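Local coordinates for protein diol-dehydratase (Roseburia inulinivorans, PDB 5I2A) that dehydrates 1,2-propanediol as a glycyl radical enzyme that needs no vitamin B12, at residues Ala56-Leu61 / Cys214-Thr219; Cys318-Leu323 / Thr369-Val374; Thr735-Ser740 / Thr753-Lys758. All coordinates share one frame; numbering follows the deposited sequence.

Contact 1 (Ala56-Leu61 / Cys214-Thr219); sequences AFEHIL and CDAVIT
Helix segments Ala56-Leu61 and Cys214-Thr219 run side by side in the same direction, their axes 5° from parallel and 8.7 Å apart, with Glu58 and Ala216 facing each other at a CA-CA separation of only 4.7 Å. The small side chain at the middle explains that closeness: Ala216 CB lies 3.6 Å from Glu58 CA, so a methyl meets the helix backbone directly. Glu58 adds its CB beside this methyl, while its extended chain carries the carboxylate to Arg55, with which OE1 forms a salt bridge within its own helix. One turn on, Leu61 sends CD1 across the gap to sit 3.6 Å from Ala216 O, and the same methyl reaches Val217 CG2 at 3.8 Å. Phe57 completes this apolar patch. Its CG stands anti to the backbone N (chi1 -174°), which carries the far end of the ring across until CE2 is 3.7 Å from Val217 CG2, an oblique meeting. Leu61 CD1 lies above one face of the same ring, toward its rim, and is therefore wedged between the ring and Ala216. The pair is plain parallel helix packing, joining helix 49-63 to the long helix 200-233. Leu61 O also accepts a hydrogen bond from Arg223 NH1 of helix 200-233. Helix 262-279 packs against Phe57 and Leu61, helix 171-190 against Val217, and helix 32-43 against Ala56 and His59.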
ATOM      1  N   ALA A  56      16.527  -8.207   0.013  1.00 13.68           N
ATOM      2  CA  ALA A  56      17.644  -7.302  -0.207  1.00 18.24           C
ATOM      3  C   ALA A  56      18.567  -7.285   1.033  1.00 14.72           C
ATOM      4  O   ALA A  56      19.777  -7.323   0.901  1.00 16.09           O
ATOM      5  CB  ALA A  56      17.147  -5.912  -0.548  1.00 12.41           C
ATOM      6  N   PHE A  57      17.978  -7.264   2.226  1.00 15.81           N
ATOM      7  CA  PHE A  57      18.737  -7.310   3.479  1.00 16.50           C
ATOM      8  C   PHE A  57      19.542  -8.606   3.501  1.00 17.91           C
ATOM      9  O   PHE A  57      20.722  -8.611   3.816  1.00 15.82           O
ATOM     10  CB  PHE A  57      17.788  -7.217   4.677  1.00 11.05           C
ATOM     11  CG  PHE A  57      18.462  -7.104   6.033  1.00 13.57           C
ATOM     12  CD1 PHE A  57      19.402  -6.121   6.295  1.00 13.15           C
ATOM     13  CD2 PHE A  57      18.079  -7.948   7.073  1.00 12.76           C
ATOM     14  CE1 PHE A  57      19.974  -5.999   7.559  1.00 13.02           C
ATOM     15  CE2 PHE A  57      18.635  -7.826   8.340  1.00 13.49           C
ATOM     16  CZ  PHE A  57      19.582  -6.847   8.581  1.00 12.97           C
ATOM     17  N   GLU A  58      18.894  -9.701   3.125  1.00 16.04           N
ATOM     18  CA  GLU A  58      19.577 -10.979   3.019  1.00 17.29           C
ATOM     19  C   GLU A  58      20.746 -10.915   2.028  1.00 18.42           C
ATOM     20  O   GLU A  58      21.846 -11.352   2.339  1.00 17.08           O
ATOM     21  CB  GLU A  58      18.592 -12.066   2.615  1.00 17.78           C
ATOM     22  CG  GLU A  58      19.212 -13.398   2.199  1.00 22.58           C
ATOM     23  CD  GLU A  58      18.144 -14.359   1.692  1.00 22.58           C
ATOM     24  OE1 GLU A  58      17.577 -14.087   0.626  1.00 23.62           O
ATOM     25  OE2 GLU A  58      17.846 -15.353   2.371  1.00 27.62           O
ATOM     26  N   HIS A  59      20.507 -10.346   0.853  1.00 16.25           N
ATOM     27  CA  HIS A  59      21.528 -10.302  -0.180  1.00 16.28           C
ATOM     28  C   HIS A  59      22.690  -9.403   0.232  1.00 21.77           C
ATOM     29  O   HIS A  59      23.843  -9.703  -0.063  1.00 18.17           O
ATOM     30  CB  HIS A  59      20.942  -9.816  -1.495  1.00 17.96           C
ATOM     31  CG  HIS A  59      21.835 -10.041  -2.675  1.00 18.61           C
ATOM     32  ND1 HIS A  59      22.221 -11.297  -3.086  1.00 21.47           N
ATOM     33  CD2 HIS A  59      22.387  -9.170  -3.551  1.00 16.43           C
ATOM     34  CE1 HIS A  59      22.987 -11.189  -4.156  1.00 19.13           C
ATOM     35  NE2 HIS A  59      23.097  -9.910  -4.461  1.00 18.89           N
ATOM     36  N   ILE A  60      22.378  -8.299   0.901  1.00 15.96           N
ATOM     37  CA  ILE A  60      23.404  -7.396   1.389  1.00 13.67           C
ATOM     38  C   ILE A  60      24.267  -8.101   2.447  1.00 18.61           C
ATOM     39  O   ILE A  60      25.479  -8.071   2.364  1.00 18.37           O
ATOM     40  CB  ILE A  60      22.798  -6.094   1.970  1.00 12.14           C
ATOM     41  CG1 ILE A  60      22.160  -5.255   0.869  1.00 13.03           C
ATOM     42  CG2 ILE A  60      23.861  -5.275   2.676  1.00 14.77           C
ATOM     43  CD1 ILE A  60      21.098  -4.311   1.360  1.00 16.94           C
ATOM     44  N   LEU A  61      23.652  -8.765   3.420  1.00 15.88           N
ATOM     45  CA  LEU A  61      24.432  -9.335   4.503  1.00 17.31           C
ATOM     46  C   LEU A  61      25.241 -10.554   4.036  1.00 21.12           C
ATOM     47  O   LEU A  61      26.284 -10.855   4.602  1.00 17.94           O
ATOM     48  CB  LEU A  61      23.537  -9.707   5.689  1.00 15.48           C
ATOM     49  CG  LEU A  61      22.901  -8.540   6.459  1.00 15.73           C
ATOM     50  CD1 LEU A  61      22.188  -9.044   7.704  1.00 14.19           C
ATOM     51  CD2 LEU A  61      23.916  -7.465   6.826  1.00 13.83           C
ATOM     52  N   CYS A 214      16.089 -12.618   9.939  1.00 15.53           N
ATOM     53  CA  CYS A 214      16.813 -13.189  11.061  1.00 15.46           C
ATOM     54  C   CYS A 214      17.919 -14.133  10.574  1.00 17.14           C
ATOM     55  O   CYS A 214      19.055 -14.067  11.053  1.00 18.88           O
ATOM     56  CB  CYS A 214      15.863 -13.917  12.000  1.00 13.43           C
ATOM     57  SG  CYS A 214      14.853 -12.815  12.993  1.00 17.05           S
ATOM     58  N   ASP A 215      17.604 -14.981   9.600  1.00 18.03           N
ATOM     59  CA  ASP A 215      18.606 -15.897   9.063  1.00 14.53           C
ATOM     60  C   ASP A 215      19.743 -15.156   8.345  1.00 19.56           C
ATOM     61  O   ASP A 215      20.884 -15.608   8.371  1.00 20.73           O
ATOM     62  CB  ASP A 215      17.957 -16.924   8.136  1.00 16.15           C
ATOM     63  CG  ASP A 215      17.199 -17.996   8.910  1.00 23.19           C
ATOM     64  OD1 ASP A 215      17.607 -18.300  10.050  1.00 24.77           O
ATOM     65  OD2 ASP A 215      16.194 -18.527   8.393  1.00 24.24           O
ATOM     66  N   ALA A 216      19.441 -14.009   7.739  1.00 16.49           N
ATOM     67  CA  ALA A 216      20.469 -13.172   7.132  1.00 14.51           C
ATOM     68  C   ALA A 216      21.496 -12.661   8.163  1.00 14.91           C
ATOM     69  O   ALA A 216      22.689 -12.617   7.901  1.00 15.69           O
ATOM     70  CB  ALA A 216      19.828 -11.999   6.413  1.00 12.71           C
ATOM     71  N   VAL A 217      21.020 -12.261   9.332  1.00 16.77           N
ATOM     72  CA  VAL A 217      21.917 -11.762  10.362  1.00 17.88           C
ATOM     73  C   VAL A 217      22.753 -12.920  10.933  1.00 20.04           C
ATOM     74  O   VAL A 217      23.924 -12.754  11.237  1.00 20.33           O
ATOM     75  CB  VAL A 217      21.143 -11.062  11.487  1.00 18.25           C
ATOM     76  CG1 VAL A 217      22.091 -10.604  12.596  1.00 12.94           C
ATOM     77  CG2 VAL A 217      20.334  -9.878  10.927  1.00 12.60           C
ATOM     78  N   ILE A 218      22.139 -14.090  11.072  1.00 18.05           N
ATOM     79  CA  ILE A 218      22.844 -15.262  11.556  1.00 19.09           C
ATOM     80  C   ILE A 218      23.952 -15.604  10.579  1.00 20.01           C
ATOM     81  O   ILE A 218      25.102 -15.820  10.971  1.00 18.22           O
ATOM     82  CB  ILE A 218      21.909 -16.459  11.733  1.00 17.89           C
ATOM     83  CG1 ILE A 218      20.926 -16.171  12.866  1.00 17.36           C
ATOM     84  CG2 ILE A 218      22.721 -17.737  11.989  1.00 18.87           C
ATOM     85  CD1 ILE A 218      19.782 -17.159  12.994  1.00 17.85           C
ATOM     86  N   THR A 219      23.593 -15.609   9.302  1.00 18.16           N
ATOM     87  CA  THR A 219      24.554 -15.783   8.229  1.00 18.10           C
ATOM     88  C   THR A 219      25.700 -14.789   8.345  1.00 19.39           C
ATOM     89  O   THR A 219      26.870 -15.147   8.172  1.00 19.15           O
ATOM     90  CB  THR A 219      23.890 -15.616   6.859  1.00 17.10           C
ATOM     91  OG1 THR A 219      22.980 -16.698   6.639  1.00 23.99           O
ATOM     92  CG2 THR A 219      24.941 -15.593   5.751  1.00 20.74           C
TER

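Contact 2 (Cys318-Leu323 / Thr369-Val374); sequences CIWVKL and TASEHV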
ATOM      1  N   CYS A 318      36.000  -1.695  23.923  1.00 15.56           N
ATOM      2  CA  CYS A 318      36.003  -2.092  22.519  1.00 18.00           C
ATOM      3  C   CYS A 318      34.670  -1.730  21.832  1.00 16.20           C
ATOM      4  O   CYS A 318      34.662  -1.278  20.689  1.00 17.31           O
ATOM      5  CB  CYS A 318      36.294  -3.589  22.386  1.00 15.20           C
ATOM      6  SG  CYS A 318      38.073  -4.034  22.563  1.00 19.86           S
ATOM      7  N   ILE A 319      33.557  -1.917  22.536  1.00 16.47           N
ATOM      8  CA  ILE A 319      32.248  -1.548  21.997  1.00 17.63           C
ATOM      9  C   ILE A 319      32.149  -0.033  21.799  1.00 16.01           C
ATOM     10  O   ILE A 319      31.646   0.419  20.778  1.00 14.74           O
ATOM     11  CB  ILE A 319      31.109  -2.043  22.896  1.00 15.03           C
ATOM     12  CG1 ILE A 319      31.027  -3.564  22.824  1.00 14.49           C
ATOM     13  CG2 ILE A 319      29.751  -1.411  22.498  1.00 12.96           C
ATOM     14  CD1 ILE A 319      30.074  -4.153  23.811  1.00 17.21           C
ATOM     15  N   TRP A 320      32.668   0.735  22.756  1.00 13.93           N
ATOM     16  CA  TRP A 320      32.694   2.186  22.633  1.00 13.96           C
ATOM     17  C   TRP A 320      33.465   2.575  21.375  1.00 16.26           C
ATOM     18  O   TRP A 320      33.029   3.448  20.621  1.00 15.08           O
ATOM     19  CB  TRP A 320      33.309   2.816  23.873  1.00 12.62           C
ATOM     20  CG  TRP A 320      32.349   3.293  24.957  1.00 14.61           C
ATOM     21  CD1 TRP A 320      32.393   4.495  25.618  1.00 13.61           C
ATOM     22  CD2 TRP A 320      31.204   2.595  25.482  1.00 14.48           C
ATOM     23  NE1 TRP A 320      31.377   4.568  26.538  1.00 12.70           N
ATOM     24  CE2 TRP A 320      30.633   3.421  26.477  1.00 10.29           C
ATOM     25  CE3 TRP A 320      30.616   1.352  25.222  1.00 16.27           C
ATOM     26  CZ2 TRP A 320      29.509   3.042  27.208  1.00 12.37           C
ATOM     27  CZ3 TRP A 320      29.497   0.982  25.953  1.00 12.34           C
ATOM     28  CH2 TRP A 320      28.958   1.825  26.929  1.00 10.62           C
ATOM     29  N   VAL A 321      34.590   1.910  21.120  1.00 14.06           N
ATOM     30  CA  VAL A 321      35.340   2.216  19.899  1.00 15.42           C
ATOM     31  C   VAL A 321      34.514   1.878  18.652  1.00 15.39           C
ATOM     32  O   VAL A 321      34.400   2.688  17.735  1.00 15.51           O
ATOM     33  CB  VAL A 321      36.698   1.471  19.844  1.00 16.51           C
ATOM     34  CG1 VAL A 321      37.360   1.666  18.491  1.00 13.90           C
ATOM     35  CG2 VAL A 321      37.615   1.976  20.958  1.00 16.19           C
ATOM     36  N   LYS A 322      33.923   0.692  18.644  1.00 15.40           N
ATOM     37  CA  LYS A 322      33.112   0.261  17.517  1.00 14.58           C
ATOM     38  C   LYS A 322      31.964   1.229  17.218  1.00 13.68           C
ATOM     39  O   LYS A 322      31.683   1.510  16.064  1.00 13.72           O
ATOM     40  CB  LYS A 322      32.575  -1.155  17.762  1.00 15.66           C
ATOM     41  CG  LYS A 322      33.627  -2.258  17.561  1.00 17.50           C
ATOM     42  CD  LYS A 322      33.580  -2.871  16.146  1.00 17.13           C
ATOM     43  CE  LYS A 322      33.988  -1.879  15.066  1.00 16.04           C
ATOM     44  NZ  LYS A 322      34.206  -2.489  13.727  1.00 17.12           N
ATOM     45  N   LEU A 323      31.324   1.755  18.259  1.00 15.11           N
ATOM     46  CA  LEU A 323      30.241   2.717  18.081  1.00 12.46           C
ATOM     47  C   LEU A 323      30.686   3.952  17.291  1.00 14.26           C
ATOM     48  O   LEU A 323      29.861   4.600  16.664  1.00 13.31           O
ATOM     49  CB  LEU A 323      29.666   3.134  19.436  1.00 13.16           C
ATOM     50  CG  LEU A 323      28.744   2.089  20.085  1.00 13.58           C
ATOM     51  CD1 LEU A 323      28.612   2.316  21.597  1.00 12.25           C
ATOM     52  CD2 LEU A 323      27.358   2.119  19.430  1.00 12.85           C
ATOM     53  N   THR A 369      33.338   4.855  32.758  1.00 18.23           N
ATOM     54  CA  THR A 369      34.778   4.666  32.616  1.00 17.95           C
ATOM     55  C   THR A 369      35.137   4.480  31.145  1.00 16.73           C
ATOM     56  O   THR A 369      36.147   5.005  30.666  1.00 18.70           O
ATOM     57  CB  THR A 369      35.276   3.457  33.444  1.00 18.96           C
ATOM     58  OG1 THR A 369      35.120   3.729  34.843  1.00 18.58           O
ATOM     59  CG2 THR A 369      36.749   3.169  33.164  1.00 18.04           C
ATOM     60  N   ALA A 370      34.307   3.737  30.425  1.00 16.14           N
ATOM     61  CA  ALA A 370      34.593   3.472  29.025  1.00 15.35           C
ATOM     62  C   ALA A 370      34.601   4.771  28.212  1.00 15.05           C
ATOM     63  O   ALA A 370      35.436   4.949  27.333  1.00 17.73           O
ATOM     64  CB  ALA A 370      33.596   2.469  28.445  1.00 12.22           C
ATOM     65  N   SER A 371      33.699   5.689  28.530  1.00 14.87           N
ATOM     66  CA  SER A 371      33.716   7.006  27.892  1.00 17.02           C
ATOM     67  C   SER A 371      35.019   7.768  28.189  1.00 21.28           C
ATOM     68  O   SER A 371      35.533   8.493  27.345  1.00 15.91           O
ATOM     69  CB  SER A 371      32.510   7.825  28.354  1.00 13.99           C
ATOM     70  OG  SER A 371      31.306   7.297  27.834  1.00 16.68           O
ATOM     71  N   GLU A 372      35.545   7.604  29.399  1.00 17.41           N
ATOM     72  CA  GLU A 372      36.802   8.249  29.767  1.00 18.21           C
ATOM     73  C   GLU A 372      37.974   7.563  29.058  1.00 16.35           C
ATOM     74  O   GLU A 372      38.859   8.224  28.538  1.00 18.35           O
ATOM     75  CB  GLU A 372      36.990   8.223  31.289  1.00 16.69           C
ATOM     76  CG  GLU A 372      38.130   9.048  31.802  1.00 29.49           C
ATOM     77  CD  GLU A 372      38.025   9.289  33.307  1.00 44.90           C
ATOM     78  OE1 GLU A 372      37.358   8.488  34.007  1.00 40.58           O
ATOM     79  OE2 GLU A 372      38.598  10.291  33.787  1.00 53.75           O
ATOM     80  N   HIS A 373      37.954   6.235  29.026  1.00 15.79           N
ATOM     81  CA  HIS A 373      38.998   5.456  28.367  1.00 17.76           C
ATOM     82  C   HIS A 373      39.105   5.761  26.872  1.00 19.43           C
ATOM     83  O   HIS A 373      40.178   6.076  26.362  1.00 16.61           O
ATOM     84  CB  HIS A 373      38.745   3.955  28.544  1.00 20.08           C
ATOM     85  CG  HIS A 373      39.133   3.417  29.886  1.00 18.30           C
ATOM     86  ND1 HIS A 373      39.017   2.079  30.210  1.00 16.08           N
ATOM     87  CD2 HIS A 373      39.612   4.030  30.993  1.00 14.45           C
ATOM     88  CE1 HIS A 373      39.430   1.892  31.449  1.00 19.56           C
ATOM     89  NE2 HIS A 373      39.795   3.060  31.948  1.00 19.29           N
ATOM     90  N   VAL A 374      37.984   5.655  26.168  1.00 16.29           N
ATOM     91  CA  VAL A 374      37.995   5.790  24.719  1.00 13.44           C
ATOM     92  C   VAL A 374      38.033   7.259  24.332  1.00 15.76           C
ATOM     93  O   VAL A 374      38.684   7.629  23.373  1.00 16.57           O
ATOM     94  CB  VAL A 374      36.771   5.082  24.086  1.00 17.46           C
ATOM     95  CG1 VAL A 374      36.736   5.289  22.582  1.00 11.93           C
ATOM     96  CG2 VAL A 374      36.818   3.586  24.418  1.00 16.27           C
TER
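Trp320 meets Ala370 and Ser371 through a first torsion away from the staggered value (chi1 -96°), which brings one face of the indole over Ala370 and its N-H edge to Ser371. Ser371 answers with its OG anti to its carbonyl carbon, beside its own backbone N, which places the hydroxyl in front of the indole edge. The motif is a helix-helix crossing at -63°, with the short axes 9.4 Å apart. Helix 362-374 is the connecting helix of a beta-alpha-beta crossover, since it lies in sequence between strands 346-350 and 380-385, parallel neighbours in a mixed sheet consistent with part of the alpha/beta barrel of glycyl radical enzymes, where strands of its two antiparallel halves meet.

The indole is used in two ways. At its edge, NE1 donates to Ser371 OG over 3.0 Å with an N-H...O angle of 157°, and the acceptor lies almost in the ring plane, so the bond restrains the rotation of the ring. Ser371 N is also near NE1, but both are donors and no bond forms between them. Over one face, Ala370 CB stands 3.5 Å from the centroid of the five-membered ring and practically on its normal, a CH-pi contact. The ring also touches the helix backbone, with CD1 3.4 Å from Ala370 C. A buried indole N-H is thereby satisfied while its ring packs flat on an alanine.

Around the crossing, Pro379 touches the Trp320 side chain and helix 14-22 adds Val19 and Leu22 beside Val321 and Ile15 beside Val374. Val374 packs with both branches: CG2 rests 3.6 Å from Trp320 CB, and CG1 lies 3.8 Å from Val321 CG2.

Contact 3 (Thr735-Ser740 / Thr753-Lys758); sequences TASCNS and TLFNMK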
ATOM      1  N   THR A 735      22.050  29.817  38.522  1.00 20.02           N
ATOM      2  CA  THR A 735      20.809  29.545  39.249  1.00 17.70           C
ATOM      3  C   THR A 735      19.655  30.360  38.679  1.00 18.82           C
ATOM      4  O   THR A 735      18.569  29.824  38.435  1.00 19.79           O
ATOM      5  CB  THR A 735      20.957  29.812  40.748  1.00 19.82           C
ATOM      6  OG1 THR A 735      21.911  28.891  41.281  1.00 21.25           O
ATOM      7  CG2 THR A 735      19.609  29.601  41.473  1.00 19.66           C
ATOM      8  N   ALA A 736      19.901  31.640  38.427  1.00 20.32           N
ATOM      9  CA  ALA A 736      18.896  32.496  37.813  1.00 17.66           C
ATOM     10  C   ALA A 736      18.506  31.980  36.421  1.00 17.58           C
ATOM     11  O   ALA A 736      17.345  32.038  36.032  1.00 18.36           O
ATOM     12  CB  ALA A 736      19.400  33.933  37.718  1.00 17.87           C
ATOM     13  N   SER A 737      19.482  31.496  35.667  1.00 14.58           N
ATOM     14  CA  SER A 737      19.179  30.972  34.340  1.00 18.51           C
ATOM     15  C   SER A 737      18.267  29.738  34.431  1.00 18.33           C
ATOM     16  O   SER A 737      17.263  29.653  33.729  1.00 17.34           O
ATOM     17  CB  SER A 737      20.458  30.630  33.581  1.00 15.95           C
ATOM     18  OG  SER A 737      20.125  30.061  32.330  1.00 17.28           O
ATOM     19  N   CYS A 738      18.629  28.794  35.290  1.00 17.31           N
ATOM     20  CA  CYS A 738      17.803  27.623  35.540  1.00 17.84           C
ATOM     21  C   CYS A 738      16.381  28.011  35.939  1.00 17.22           C
ATOM     22  O   CYS A 738      15.407  27.428  35.448  1.00 17.52           O
ATOM     23  CB  CYS A 738      18.430  26.742  36.626  1.00 13.68           C
ATOM     24  SG  CYS A 738      19.917  25.840  36.093  1.00 18.23           S
ATOM     25  N   ASN A 739      16.263  29.002  36.815  1.00 19.00           N
ATOM     26  CA  ASN A 739      14.951  29.459  37.264  1.00 18.29           C
ATOM     27  C   ASN A 739      14.088  29.925  36.083  1.00 17.82           C
ATOM     28  O   ASN A 739      12.911  29.588  36.010  1.00 16.84           O
ATOM     29  CB  ASN A 739      15.074  30.592  38.303  1.00 16.65           C
ATOM     30  CG  ASN A 739      15.632  30.118  39.654  1.00 21.87           C
ATOM     31  OD1 ASN A 739      15.772  28.922  39.917  1.00 17.45           O
ATOM     32  ND2 ASN A 739      15.947  31.074  40.517  1.00 21.80           N
ATOM     33  N   SER A 740      14.677  30.684  35.160  1.00 16.88           N
ATOM     34  CA  SER A 740      13.953  31.131  33.971  1.00 17.36           C
ATOM     35  C   SER A 740      13.499  29.957  33.116  1.00 14.00           C
ATOM     36  O   SER A 740      12.342  29.889  32.716  1.00 14.34           O
ATOM     37  CB  SER A 740      14.808  32.059  33.100  1.00 17.79           C
ATOM     38  OG  SER A 740      14.932  33.360  33.635  1.00 17.71           O
ATOM     39  N   THR A 753      13.146  18.207  25.850  1.00 13.41           N
ATOM     40  CA  THR A 753      13.736  19.542  25.734  1.00 11.24           C
ATOM     41  C   THR A 753      15.234  19.493  26.029  1.00 13.69           C
ATOM     42  O   THR A 753      15.726  18.570  26.673  1.00 14.43           O
ATOM     43  CB  THR A 753      13.057  20.578  26.674  1.00 13.42           C
ATOM     44  OG1 THR A 753      13.386  20.302  28.038  1.00 14.87           O
ATOM     45  CG2 THR A 753      11.539  20.556  26.510  1.00 15.89           C
ATOM     46  N   LEU A 754      15.966  20.484  25.545  1.00 13.83           N
ATOM     47  CA  LEU A 754      17.409  20.506  25.721  1.00 14.88           C
ATOM     48  C   LEU A 754      17.887  21.822  26.335  1.00 12.46           C
ATOM     49  O   LEU A 754      17.644  22.903  25.790  1.00 14.03           O
ATOM     50  CB  LEU A 754      18.119  20.269  24.380  1.00 12.48           C
ATOM     51  CG  LEU A 754      19.654  20.267  24.437  1.00 16.63           C
ATOM     52  CD1 LEU A 754      20.232  19.264  23.426  1.00 13.92           C
ATOM     53  CD2 LEU A 754      20.227  21.646  24.169  1.00 16.41           C
ATOM     54  N   PHE A 755      18.607  21.707  27.440  1.00 11.45           N
ATOM     55  CA  PHE A 755      19.187  22.865  28.126  1.00 15.01           C
ATOM     56  C   PHE A 755      20.715  22.719  28.162  1.00 15.69           C
ATOM     57  O   PHE A 755      21.252  21.909  28.924  1.00 13.92           O
ATOM     58  CB  PHE A 755      18.603  22.993  29.543  1.00 12.79           C
ATOM     59  CG  PHE A 755      18.999  24.260  30.288  1.00 14.46           C
ATOM     60  CD1 PHE A 755      19.681  25.300  29.657  1.00 15.31           C
ATOM     61  CD2 PHE A 755      18.686  24.397  31.637  1.00 10.72           C
ATOM     62  CE1 PHE A 755      20.030  26.453  30.354  1.00 14.51           C
ATOM     63  CE2 PHE A 755      19.034  25.548  32.346  1.00 14.37           C
ATOM     64  CZ  PHE A 755      19.707  26.580  31.698  1.00 16.03           C
ATOM     65  N   ASN A 756      21.386  23.492  27.315  1.00 13.01           N
ATOM     66  CA  ASN A 756      22.847  23.615  27.315  1.00 15.86           C
ATOM     67  C   ASN A 756      23.348  24.620  28.331  1.00 15.16           C
ATOM     68  O   ASN A 756      22.823  25.724  28.416  1.00 14.78           O
ATOM     69  CB  ASN A 756      23.361  24.068  25.946  1.00 15.21           C
ATOM     70  CG  ASN A 756      23.704  22.922  25.027  1.00 16.99           C
ATOM     71  OD1 ASN A 756      24.089  21.840  25.469  1.00 15.85           O
ATOM     72  ND2 ASN A 756      23.572  23.163  23.727  1.00 14.06           N
ATOM     73  N   MET A 757      24.407  24.265  29.052  1.00 17.57           N
ATOM     74  CA  MET A 757      25.125  25.251  29.845  1.00 17.78           C
ATOM     75  C   MET A 757      26.639  25.050  29.724  1.00 16.65           C
ATOM     76  O   MET A 757      27.110  23.925  29.589  1.00 18.07           O
ATOM     77  CB  MET A 757      24.672  25.182  31.307  1.00 17.83           C
ATOM     78  CG  MET A 757      25.247  26.269  32.186  1.00 20.72           C
ATOM     79  SD  MET A 757      24.589  26.278  33.863  1.00 22.84           S
ATOM     80  CE  MET A 757      23.009  27.067  33.626  1.00 15.91           C
ATOM     81  N   LYS A 758      27.397  26.142  29.743  1.00 16.88           N
ATOM     82  CA  LYS A 758      28.856  26.043  29.698  1.00 16.86           C
ATOM     83  C   LYS A 758      29.457  26.551  31.013  1.00 17.35           C
ATOM     84  O   LYS A 758      29.159  27.661  31.453  1.00 21.96           O
ATOM     85  CB  LYS A 758      29.420  26.815  28.491  1.00 17.64           C
ATOM     86  CG  LYS A 758      30.954  26.808  28.386  1.00 20.45           C
ATOM     87  CD  LYS A 758      31.447  27.261  26.997  1.00 21.03           C
ATOM     88  CE  LYS A 758      30.988  28.665  26.698  1.00 19.70           C
ATOM     89  NZ  LYS A 758      31.405  29.160  25.353  1.00 16.19           N
TER
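A hydroxyl and a thiol from adjacent residues of one helical turn, Ser737 and Cys738, meet the rim of the Phe755 ring. Ser737 OG approaches at the edge, near the ring plane, and comes to 3.6 Å from Phe755 CZ. Cys738 SG arrives obliquely, 5.1 Å from the ring centroid and 72° off the normal, with CE2 as its nearest ring atom at 3.9 Å. This is a Cys sulfur-aromatic contact made at the rim and not over the centre of the ring. The Ser737 oxygen stands anti to its backbone N (chi1 177°), whereas the Cys738 sulfur lies beside its own N, and these different torsions bring the two groups to neighbouring ring carbons, CZ and CE2.

Helix 734-741 packs on side chains of one face of the sheet at its outermost strand. Strand 756-759 is that outermost strand within the chain and runs parallel to strand 787-792; Phe755, just before it, already shares the backbone bonding, pairing with Gln789, and Met757 pairs with Gln789 and Asn791. Two residues apart on an extended chain, Phe755 and Met757 both point at the helix. Met757 has a chain that stays extended as far as SD and then bends (chi3 -79°), which leaves its terminal CE 4.1 Å from Cys738 SG. That sulfur therefore touches both a ring carbon and a methyl.

Neighbouring elements enclose the same groups. Tyr780 of helix 766-781 packs edge-to-face with the Phe755 ring, and Leu776 of that helix touches both Cys738 and Met757. Asn756, between the two helix-facing residues, bonds through ND2 to Val815 O and Asp721 and also touches Ala816, immediately before Gly817, the predicted site of the glycyl radical.

In the fold
All three contacts are buried, yet they join different elements. Contact 1 pairs nearly parallel helices about 27 Å from the chain's centre, contact 2 crosses two helices steeply, and contact 3 sets a helix against an edge strand; the latter two lie about 20 Å from that centre. Helix 262-279 borders both contact 1 and contact 2, whose nearest atoms are about 13 Å apart. Strand 756-759 of contact 3 belongs to the same sheet as the strands flanking helix 362-374 of contact 2. Chemistry follows place: methyl and phenyl packing in contact 1, an indole hydrogen bond with CH-pi packing in contact 2, and sulfur and hydroxyl at a ring rim in contact 3.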